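Local coordinates for protein SPT6 (Antonospora locustae, PDB 2XP1) that serves as a transcription elongation factor whose tandem SH2 domains enable interaction with RNA polymerase II, probably through recognition of phosphorylated peptide, at residues L37-S42 against V48-F53; E109-L114 against A126-R131; E149-G152 against T158-N161. All blocks are in the same frame, centred on the assembly; numbering follows the deposited sequence.

Overall arrangement
Contact 1 lies in the first sheet of this SH2 tandem, contacts 2 and 3 in the second. Contacts 1 and 2 are buried, whereas contact 3 is partly open. Contacts 1 and 3 are antiparallel hairpin pairings held by backbone hydrogen bonds; contact 2 is apolar packing of the approach to a helix against a strand of the second sheet. Each domain holds a sulfate: in contact 1 an arginine side chain joins a backbone N-H and hydroxyls, whereas the sulfate shared by contacts 2 and 3 is held by backbone N-H and hydroxyl groups. Phe-53 meets Phe-129 edge-to-face between contacts 1 and 2, and Phe-127 touches Ile-151 between contacts 2 and 3.

Contact 1: L37-S42 against V48-F53; sequences LIRKGS and VLVIKF. With SO4 (sulfate ion), chain B.
Leu-37 pairs with Val-50 and Arg-39 with Val-48 as antiparallel hydrogen-bonded pairs, with Ile-38 and Leu-49 as the non-hydrogen-bonded pair between them. The N-to-C directions of the two short strands differ by 136°, a marked twist. Val-50 N reaches Leu-37 O at 2.9 Å in a nearly straight bond, and Arg-39 N reaches Val-48 O at 2.7 Å. The same Val-48 oxygen accepts a CA-H contact from Ile-38.

The face carrying Leu-37, Arg-39, Val-48 and Val-50 packs toward helix 22-31, and the one with Ile-38 and Leu-49 toward helix 80-100, the helix-sheet-helix layering of an SH2 domain. Leu-37 to Arg-39 belong to its FLVR-type signature, whose arginine receives the phosphate in canonical members; the sulfate here is consistent with a phosphate mimic.

Arg-39 runs extended from CG to NE after a first torsion of 63°, which sets CG between backbone N and carbonyl carbon and lays the chain alongside Val-48. Val-48 CB sits 3.8 Å above the centre of the guanidinium, while the Val-50 side chain crosses the arm at about a right angle, its CG2 3.6 Å from Arg-39 NE. The sulfate occupies the guanidinium edge, in plane: Arg-39 NH2 donates to O1 at 2.7 Å and NH1 to O2 at 3.2 Å. Ser-42 N and OG add two bonds to that O2, Tyr-46 OH binds the ion, and Arg-39 NH2 is also hydrogen-bonded to His-60 ND1.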
loop_
_atom_site.group_PDB
_atom_site.type_symbol
_atom_site.label_atom_id
_atom_site.label_comp_id
_atom_site.label_asym_id
_atom_site.label_seq_id
_atom_site.Cartn_x
_atom_site.Cartn_y
_atom_site.Cartn_z
ATOM N N LEU A 37 8.766 19.762 7.078
ATOM C CA LEU A 37 8.204 21.045 6.627
ATOM C C LEU A 37 7.893 20.760 5.205
ATOM O O LEU A 37 8.192 19.674 4.732
ATOM C CB LEU A 37 9.231 22.189 6.729
ATOM C CG LEU A 37 10.629 21.959 6.134
ATOM C CD1 LEU A 37 10.597 22.126 4.658
ATOM C CD2 LEU A 37 11.705 22.921 6.777
ATOM N N ILE A 38 7.288 21.713 4.530
ATOM C CA ILE A 38 7.049 21.614 3.109
ATOM C C ILE A 38 7.797 22.774 2.523
ATOM O O ILE A 38 7.697 23.888 3.039
ATOM C CB ILE A 38 5.571 21.764 2.866
ATOM C CG1 ILE A 38 4.862 20.526 3.413
ATOM C CG2 ILE A 38 5.238 22.097 1.426
ATOM C CD1 ILE A 38 3.426 20.736 3.515
ATOM N N ARG A 39 8.585 22.520 1.491
ATOM C CA ARG A 39 9.395 23.570 0.899
ATOM C C ARG A 39 8.931 23.831 -0.519
ATOM O O ARG A 39 8.071 23.105 -1.011
ATOM C CB ARG A 39 10.861 23.179 0.896
ATOM C CG ARG A 39 11.216 21.939 0.060
ATOM C CD ARG A 39 12.742 21.813 -0.092
ATOM N NE ARG A 39 13.103 20.560 -0.756
ATOM C CZ ARG A 39 13.132 20.386 -2.079
ATOM N NH1 ARG A 39 12.851 21.414 -2.925
ATOM N NH2 ARG A 39 13.462 19.190 -2.563
ATOM N N LYS A 40 9.498 24.862 -1.152
ATOM C CA LYS A 40 9.236 25.229 -2.559
ATOM C C LYS A 40 9.852 24.185 -3.500
ATOM O O LYS A 40 10.895 23.628 -3.178
ATOM C CB LYS A 40 9.807 26.640 -2.832
ATOM C CG LYS A 40 10.260 26.897 -4.265
ATOM C CD LYS A 40 11.423 27.956 -4.378
ATOM C CE LYS A 40 12.663 27.415 -5.165
ATOM N NZ LYS A 40 12.708 27.715 -6.655
ATOM N N GLY A 41 9.204 23.892 -4.626
ATOM C CA GLY A 41 9.805 23.059 -5.687
ATOM C C GLY A 41 10.520 23.922 -6.725
ATOM O O GLY A 41 10.141 25.086 -6.932
ATOM N N SER A 42 11.543 23.375 -7.386
ATOM C CA SER A 42 12.383 24.195 -8.281
ATOM C C SER A 42 11.701 24.558 -9.587
ATOM O O SER A 42 12.204 25.406 -10.368
ATOM C CB SER A 42 13.716 23.517 -8.567
ATOM O OG SER A 42 14.317 23.114 -7.345
ATOM N N VAL A 48 7.369 20.341 -1.889
ATOM C CA VAL A 48 8.075 19.149 -1.498
ATOM C C VAL A 48 8.065 19.027 0.011
ATOM O O VAL A 48 8.416 19.963 0.746
ATOM C CB VAL A 48 9.536 19.117 -1.989
ATOM C CG1 VAL A 48 10.155 17.790 -1.581
ATOM C CG2 VAL A 48 9.636 19.278 -3.491
ATOM N N LEU A 49 7.635 17.857 0.453
ATOM C CA LEU A 49 7.597 17.498 1.848
ATOM C C LEU A 49 9.008 17.052 2.173
ATOM O O LEU A 49 9.579 16.252 1.440
ATOM C CB LEU A 49 6.631 16.316 2.015
ATOM C CG LEU A 49 6.616 15.544 3.323
ATOM C CD1 LEU A 49 6.071 16.455 4.392
ATOM C CD2 LEU A 49 5.718 14.290 3.188
ATOM N N VAL A 50 9.566 17.594 3.254
ATOM C CA VAL A 50 10.886 17.213 3.718
ATOM C C VAL A 50 10.638 16.699 5.137
ATOM O O VAL A 50 10.103 17.418 5.979
ATOM C CB VAL A 50 11.884 18.414 3.727
ATOM C CG1 VAL A 50 13.339 17.953 4.034
ATOM C CG2 VAL A 50 11.859 19.191 2.387
ATOM N N ILE A 51 10.996 15.428 5.359
ATOM C CA ILE A 51 10.964 14.774 6.666
ATOM C C ILE A 51 12.400 14.464 7.121
ATOM O O ILE A 51 13.169 13.836 6.381
ATOM C CB ILE A 51 10.189 13.456 6.607
ATOM C CG1 ILE A 51 8.786 13.654 5.978
ATOM C CG2 ILE A 51 10.035 12.891 7.968
ATOM C CD1 ILE A 51 8.024 12.337 5.711
ATOM N N LYS A 52 12.768 14.911 8.316
ATOM C CA LYS A 52 14.079 14.634 8.898
ATOM C C LYS A 52 14.048 13.225 9.505
ATOM O O LYS A 52 13.321 12.972 10.461
ATOM C CB LYS A 52 14.374 15.683 9.986
ATOM C CG LYS A 52 15.425 15.290 11.018
ATOM C CD LYS A 52 15.819 16.454 11.958
ATOM C CE LYS A 52 14.749 16.754 13.018
ATOM N NZ LYS A 52 15.012 18.088 13.723
ATOM N N PHE A 53 14.795 12.290 8.934
ATOM C CA PHE A 53 14.820 10.926 9.498
ATOM C C PHE A 53 15.800 10.864 10.649
ATOM O O PHE A 53 15.529 10.193 11.650
ATOM C CB PHE A 53 15.137 9.888 8.428
ATOM C CG PHE A 53 13.914 9.344 7.756
ATOM C CD1 PHE A 53 12.846 10.182 7.447
ATOM C CD2 PHE A 53 13.840 8.024 7.384
ATOM C CE1 PHE A 53 11.716 9.690 6.818
ATOM C CE2 PHE A 53 12.692 7.518 6.775
ATOM C CZ PHE A 53 11.652 8.345 6.492
HETATM S S SO4 B . 13.198 19.882 -6.429
HETATM O O1 SO4 B . 13.269 19.035 -5.244
HETATM O O2 SO4 B . 12.796 21.236 -6.122
HETATM O O3 SO4 B . 12.208 19.271 -7.310
HETATM O O4 SO4 B . 14.480 19.956 -7.113
#

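Contact 2: E109-L114 against A126-R131; sequences EDAEKL and AFYFSR. With SO4 (sulfate ion), chain C.
Tyr-128 presents its ring to two quite different partners. Ala-111 CB approaches obliquely at the CD2 side, 3.7 Å from that atom, whereas a sulfate oxygen, O3, lies near the ring plane at the opposite edge, 3.6 Å from Tyr-128 CE1. A first torsion of 50° stands the ring so that its CD2 side meets Ala-111 CB. The other flat group, the Arg-131 guanidinium, is used at its edge: NH1 donates to Phe-129 O at 2.6 Å, with the oxygen only 11° out of plane, and NH2 makes a salt bridge to Asp-56.

Across the segments the contact is apolar: Ala-111 CB also meets Ala-126 CB at 3.9 Å. Small methyl groups thus let the turn leading into helix 112-116 lie close on strand 124-129 of the second SH2 sheet. Tyr-128 appears to stand where Arg-39 stands in the first domain, so no strand arginine meets this sulfate, consistent with the noncanonical character of the tandem.

The sulfate is gripped just beyond the strand, where Ser-130 OG donates to O4 at 2.6 Å and Arg-131 N to O2 at 3.0 Å. Thr-138 OG1, Lys-132 N and Tyr-150 OH also bind it, and Ser-130 OG is itself bonded by Tyr-133 N.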
loop_
_atom_site.group_PDB
_atom_site.type_symbol
_atom_site.label_atom_id
_atom_site.label_comp_id
_atom_site.label_asym_id
_atom_site.label_seq_id
_atom_site.Cartn_x
_atom_site.Cartn_y
_atom_site.Cartn_z
ATOM N N GLU A 109 28.722 3.413 11.329
ATOM C CA GLU A 109 30.012 3.464 12.017
ATOM C C GLU A 109 29.903 2.966 13.469
ATOM O O GLU A 109 30.820 2.324 13.971
ATOM C CB GLU A 109 30.582 4.903 11.950
ATOM C CG GLU A 109 32.118 5.035 12.211
ATOM C CD GLU A 109 32.605 6.488 12.473
ATOM O OE1 GLU A 109 31.771 7.438 12.521
ATOM O OE2 GLU A 109 33.843 6.673 12.639
ATOM N N ASP A 110 28.774 3.249 14.120
ATOM C CA ASP A 110 28.554 2.908 15.531
ATOM C C ASP A 110 27.710 1.649 15.751
ATOM O O ASP A 110 27.672 1.112 16.858
ATOM C CB ASP A 110 27.967 4.105 16.293
ATOM C CG ASP A 110 29.052 5.095 16.767
ATOM O OD1 ASP A 110 30.192 4.644 17.064
ATOM O OD2 ASP A 110 28.765 6.324 16.847
ATOM N N ALA A 111 27.036 1.192 14.699
ATOM C CA ALA A 111 26.465 -0.151 14.673
ATOM C C ALA A 111 27.560 -1.135 14.265
ATOM O O ALA A 111 27.328 -2.348 14.169
ATOM C CB ALA A 111 25.304 -0.217 13.695
ATOM N N GLU A 112 28.750 -0.585 14.015
ATOM C CA GLU A 112 29.959 -1.346 13.683
ATOM C C GLU A 112 30.428 -2.203 14.867
ATOM O O GLU A 112 30.768 -3.374 14.683
ATOM C CB GLU A 112 31.076 -0.381 13.207
ATOM C CG GLU A 112 32.549 -0.889 13.321
ATOM C CD GLU A 112 33.626 0.212 13.108
ATOM O OE1 GLU A 112 33.268 1.352 12.716
ATOM O OE2 GLU A 112 34.833 -0.069 13.330
ATOM N N LYS A 113 30.458 -1.625 16.070
ATOM C CA LYS A 113 30.937 -2.347 17.255
ATOM C C LYS A 113 30.211 -3.672 17.407
ATOM O O LYS A 113 30.838 -4.742 17.475
ATOM C CB LYS A 113 30.782 -1.516 18.544
ATOM C CG LYS A 113 31.164 -2.286 19.839
ATOM C CD LYS A 113 31.084 -1.443 21.132
ATOM C CE LYS A 113 31.665 -2.218 22.328
ATOM N NZ LYS A 113 31.640 -1.453 23.605
ATOM N N LEU A 114 28.882 -3.580 17.441
ATOM C CA LEU A 114 28.034 -4.732 17.678
ATOM C C LEU A 114 28.225 -5.820 16.617
ATOM O O LEU A 114 28.378 -6.993 16.959
ATOM C CB LEU A 114 26.574 -4.304 17.802
ATOM C CG LEU A 114 25.646 -5.319 18.481
ATOM C CD1 LEU A 114 25.844 -5.381 20.011
ATOM C CD2 LEU A 114 24.189 -5.026 18.124
ATOM N N ALA A 126 21.825 -5.443 13.402
ATOM C CA ALA A 126 21.676 -4.067 13.845
ATOM C C ALA A 126 20.816 -3.370 12.867
ATOM O O ALA A 126 20.653 -3.860 11.756
ATOM C CB ALA A 126 23.037 -3.387 13.939
ATOM N N PHE A 127 20.253 -2.232 13.264
ATOM C CA PHE A 127 19.477 -1.402 12.328
ATOM C C PHE A 127 19.987 0.023 12.383
ATOM O O PHE A 127 20.273 0.517 13.445
ATOM C CB PHE A 127 17.986 -1.357 12.672
ATOM C CG PHE A 127 17.286 -2.650 12.539
ATOM C CD1 PHE A 127 17.295 -3.573 13.595
ATOM C CD2 PHE A 127 16.563 -2.934 11.388
ATOM C CE1 PHE A 127 16.635 -4.786 13.504
ATOM C CE2 PHE A 127 15.884 -4.141 11.255
ATOM C CZ PHE A 127 15.913 -5.096 12.342
ATOM N N TYR A 128 20.073 0.665 11.218
ATOM C CA TYR A 128 20.411 2.071 11.094
ATOM C C TYR A 128 19.820 2.634 9.809
ATOM O O TYR A 128 19.584 1.894 8.864
ATOM C CB TYR A 128 21.917 2.270 11.141
ATOM C CG TYR A 128 22.754 1.396 10.213
ATOM C CD1 TYR A 128 23.119 1.850 8.934
ATOM C CD2 TYR A 128 23.219 0.144 10.628
ATOM C CE1 TYR A 128 23.901 1.076 8.092
ATOM C CE2 TYR A 128 24.005 -0.643 9.788
ATOM C CZ TYR A 128 24.334 -0.163 8.526
ATOM O OH TYR A 128 25.102 -0.923 7.688
ATOM N N PHE A 129 19.540 3.931 9.782
ATOM C CA PHE A 129 18.971 4.536 8.578
ATOM C C PHE A 129 20.037 4.613 7.546
ATOM O O PHE A 129 21.183 4.860 7.881
ATOM C CB PHE A 129 18.445 5.940 8.852
ATOM C CG PHE A 129 17.148 5.928 9.571
ATOM C CD1 PHE A 129 17.051 6.429 10.838
ATOM C CD2 PHE A 129 16.036 5.359 8.998
ATOM C CE1 PHE A 129 15.855 6.407 11.510
ATOM C CE2 PHE A 129 14.858 5.305 9.687
ATOM C CZ PHE A 129 14.779 5.837 10.963
ATOM N N SER A 130 19.623 4.397 6.302
ATOM C CA SER A 130 20.498 4.494 5.128
ATOM C C SER A 130 20.745 5.949 4.796
ATOM O O SER A 130 19.797 6.746 4.754
ATOM C CB SER A 130 19.825 3.846 3.887
ATOM O OG SER A 130 20.664 3.984 2.723
ATOM N N ARG A 131 22.013 6.267 4.518
ATOM C CA ARG A 131 22.422 7.577 3.991
ATOM C C ARG A 131 22.501 7.555 2.446
ATOM O O ARG A 131 22.292 8.590 1.788
ATOM C CB ARG A 131 23.764 8.008 4.603
ATOM C CG ARG A 131 23.660 8.627 6.002
ATOM C CD ARG A 131 23.257 7.619 7.115
ATOM N NE ARG A 131 23.195 8.292 8.415
ATOM C CZ ARG A 131 22.629 7.832 9.535
ATOM N NH1 ARG A 131 22.043 6.630 9.624
ATOM N NH2 ARG A 131 22.664 8.620 10.601
HETATM S S SO4 C . 23.771 2.689 3.479
HETATM O O1 SO4 C . 25.070 2.168 3.038
HETATM O O2 SO4 C . 23.901 4.131 3.733
HETATM O O3 SO4 C . 23.346 2.034 4.711
HETATM O O4 SO4 C . 22.777 2.427 2.449
#

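Contact 3: E149-G152 against T158-N161. With SO4 (sulfate ion), chain C.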
loop_
_atom_site.group_PDB
_atom_site.type_symbol
_atom_site.label_atom_id
_atom_site.label_comp_id
_atom_site.label_asym_id
_atom_site.label_seq_id
_atom_site.Cartn_x
_atom_site.Cartn_y
_atom_site.Cartn_z
ATOM N N GLU A 149 20.374 -5.271 4.124
ATOM C CA GLU A 149 19.134 -5.285 3.384
ATOM C C GLU A 149 18.393 -4.012 3.647
ATOM O O GLU A 149 18.480 -3.456 4.740
ATOM C CB GLU A 149 18.247 -6.448 3.799
ATOM C CG GLU A 149 18.792 -7.868 3.593
ATOM C CD GLU A 149 17.710 -8.929 3.844
ATOM O OE1 GLU A 149 17.637 -9.442 4.975
ATOM O OE2 GLU A 149 16.919 -9.229 2.915
ATOM N N TYR A 150 17.617 -3.566 2.667
ATOM C CA TYR A 150 16.927 -2.324 2.822
ATOM C C TYR A 150 15.478 -2.533 3.176
ATOM O O TYR A 150 14.781 -3.316 2.522
ATOM C CB TYR A 150 17.034 -1.490 1.544
ATOM C CG TYR A 150 18.407 -0.870 1.276
ATOM C CD1 TYR A 150 19.229 -0.440 2.319
ATOM C CD2 TYR A 150 18.875 -0.714 -0.030
ATOM C CE1 TYR A 150 20.481 0.121 2.079
ATOM C CE2 TYR A 150 20.117 -0.136 -0.283
ATOM C CZ TYR A 150 20.922 0.275 0.773
ATOM O OH TYR A 150 22.164 0.848 0.518
ATOM N N ILE A 151 15.010 -1.802 4.178
ATOM C CA ILE A 151 13.618 -1.819 4.501
ATOM C C ILE A 151 13.043 -0.449 4.206
ATOM O O ILE A 151 13.629 0.555 4.578
ATOM C CB ILE A 151 13.433 -2.184 5.992
ATOM C CG1 ILE A 151 13.966 -3.597 6.247
ATOM C CG2 ILE A 151 11.995 -2.065 6.429
ATOM C CD1 ILE A 151 14.239 -3.896 7.754
ATOM N N GLY A 152 11.881 -0.391 3.566
ATOM C CA GLY A 152 11.235 0.905 3.292
ATOM C C GLY A 152 10.598 1.472 4.542
ATOM O O GLY A 152 10.067 0.738 5.365
ATOM N N THR A 158 8.478 -1.939 5.051
ATOM C CA THR A 158 8.275 -2.785 3.883
ATOM C C THR A 158 9.571 -3.449 3.474
ATOM O O THR A 158 10.625 -2.840 3.463
ATOM C CB THR A 158 7.638 -2.014 2.747
ATOM O OG1 THR A 158 8.213 -0.705 2.710
ATOM C CG2 THR A 158 6.194 -1.859 3.038
ATOM N N TYR A 159 9.477 -4.731 3.188
ATOM C CA TYR A 159 10.621 -5.554 2.936
ATOM C C TYR A 159 10.207 -6.509 1.814
ATOM O O TYR A 159 9.452 -7.469 2.037
ATOM C CB TYR A 159 11.000 -6.302 4.224
ATOM C CG TYR A 159 11.949 -7.463 4.012
ATOM C CD1 TYR A 159 13.322 -7.256 3.967
ATOM C CD2 TYR A 159 11.479 -8.759 3.833
ATOM C CE1 TYR A 159 14.209 -8.311 3.764
ATOM C CE2 TYR A 159 12.376 -9.831 3.624
ATOM C CZ TYR A 159 13.735 -9.584 3.597
ATOM O OH TYR A 159 14.625 -10.607 3.399
ATOM N N ASN A 160 10.674 -6.231 0.598
ATOM C CA ASN A 160 10.312 -7.040 -0.565
ATOM C C ASN A 160 8.823 -6.968 -0.755
ATOM O O ASN A 160 8.229 -5.900 -0.870
ATOM C CB ASN A 160 10.705 -8.520 -0.379
ATOM C CG ASN A 160 12.176 -8.764 -0.547
ATOM O OD1 ASN A 160 12.929 -7.840 -0.803
ATOM N ND2 ASN A 160 12.595 -10.022 -0.432
ATOM N N ASN A 161 8.220 -8.138 -0.764
ATOM C CA ASN A 161 6.784 -8.266 -0.874
ATOM C C ASN A 161 6.098 -7.797 0.415
ATOM O O ASN A 161 5.049 -7.131 0.373
ATOM C CB ASN A 161 6.467 -9.721 -1.192
ATOM C CG ASN A 161 6.975 -10.130 -2.575
ATOM O OD1 ASN A 161 6.702 -9.454 -3.564
ATOM N ND2 ASN A 161 7.707 -11.239 -2.650
HETATM S S SO4 C . 23.771 2.689 3.479
HETATM O O1 SO4 C . 25.070 2.168 3.038
HETATM O O2 SO4 C . 23.901 4.131 3.733
HETATM O O3 SO4 C . 23.346 2.034 4.711
HETATM O O4 SO4 C . 22.777 2.427 2.449
#
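Glu-149 and Tyr-159 reach toward each other across a beta hairpin of the second SH2 sheet, formed by strands 146-153 and 157-159. Their side chains meet at an oblique angle, with carboxylate and ring planes 81° apart and the carboxylate at the ring edge, in the plane of the ring. Tyr-159 OH donates to Glu-149 OE2 at 2.7 Å, on the syn lone pair, the side facing the other oxygen. With CG anti to the backbone N (chi1 165°), the ring of Tyr-159 is carried over toward the neighbouring strand, where its hydroxyl meets the extended arm of Glu-149. The second oxygen, OE1, forms a salt bridge with Arg-174 of helix 167-175, which would probably favour the ionised carboxylate and fix its rotation. Phe-170 of that helix meets the Tyr-159 ring edge-to-face and also touches Ile-151.

Ile-151 CG1 lies obliquely to the same ring, 4.4 Å from Tyr-159 CD1, while its CG2 branch rests 3.4 Å from Thr-158 O. That carbonyl also accepts the N-H of Gly-152 at 2.8 Å, and Thr-158 N returns a bond to Gly-152 O, making this an antiparallel hydrogen-bonded pair. Thr-158 OG1 comes within 3.5 Å of Gly-152 CA, a close approach that the missing side chain permits.

Tyr-150 leads away from strand 157-159 to the sulfate shared with Ser-130, its OH donating to sulfate O4 at 2.6 Å, near the ring plane.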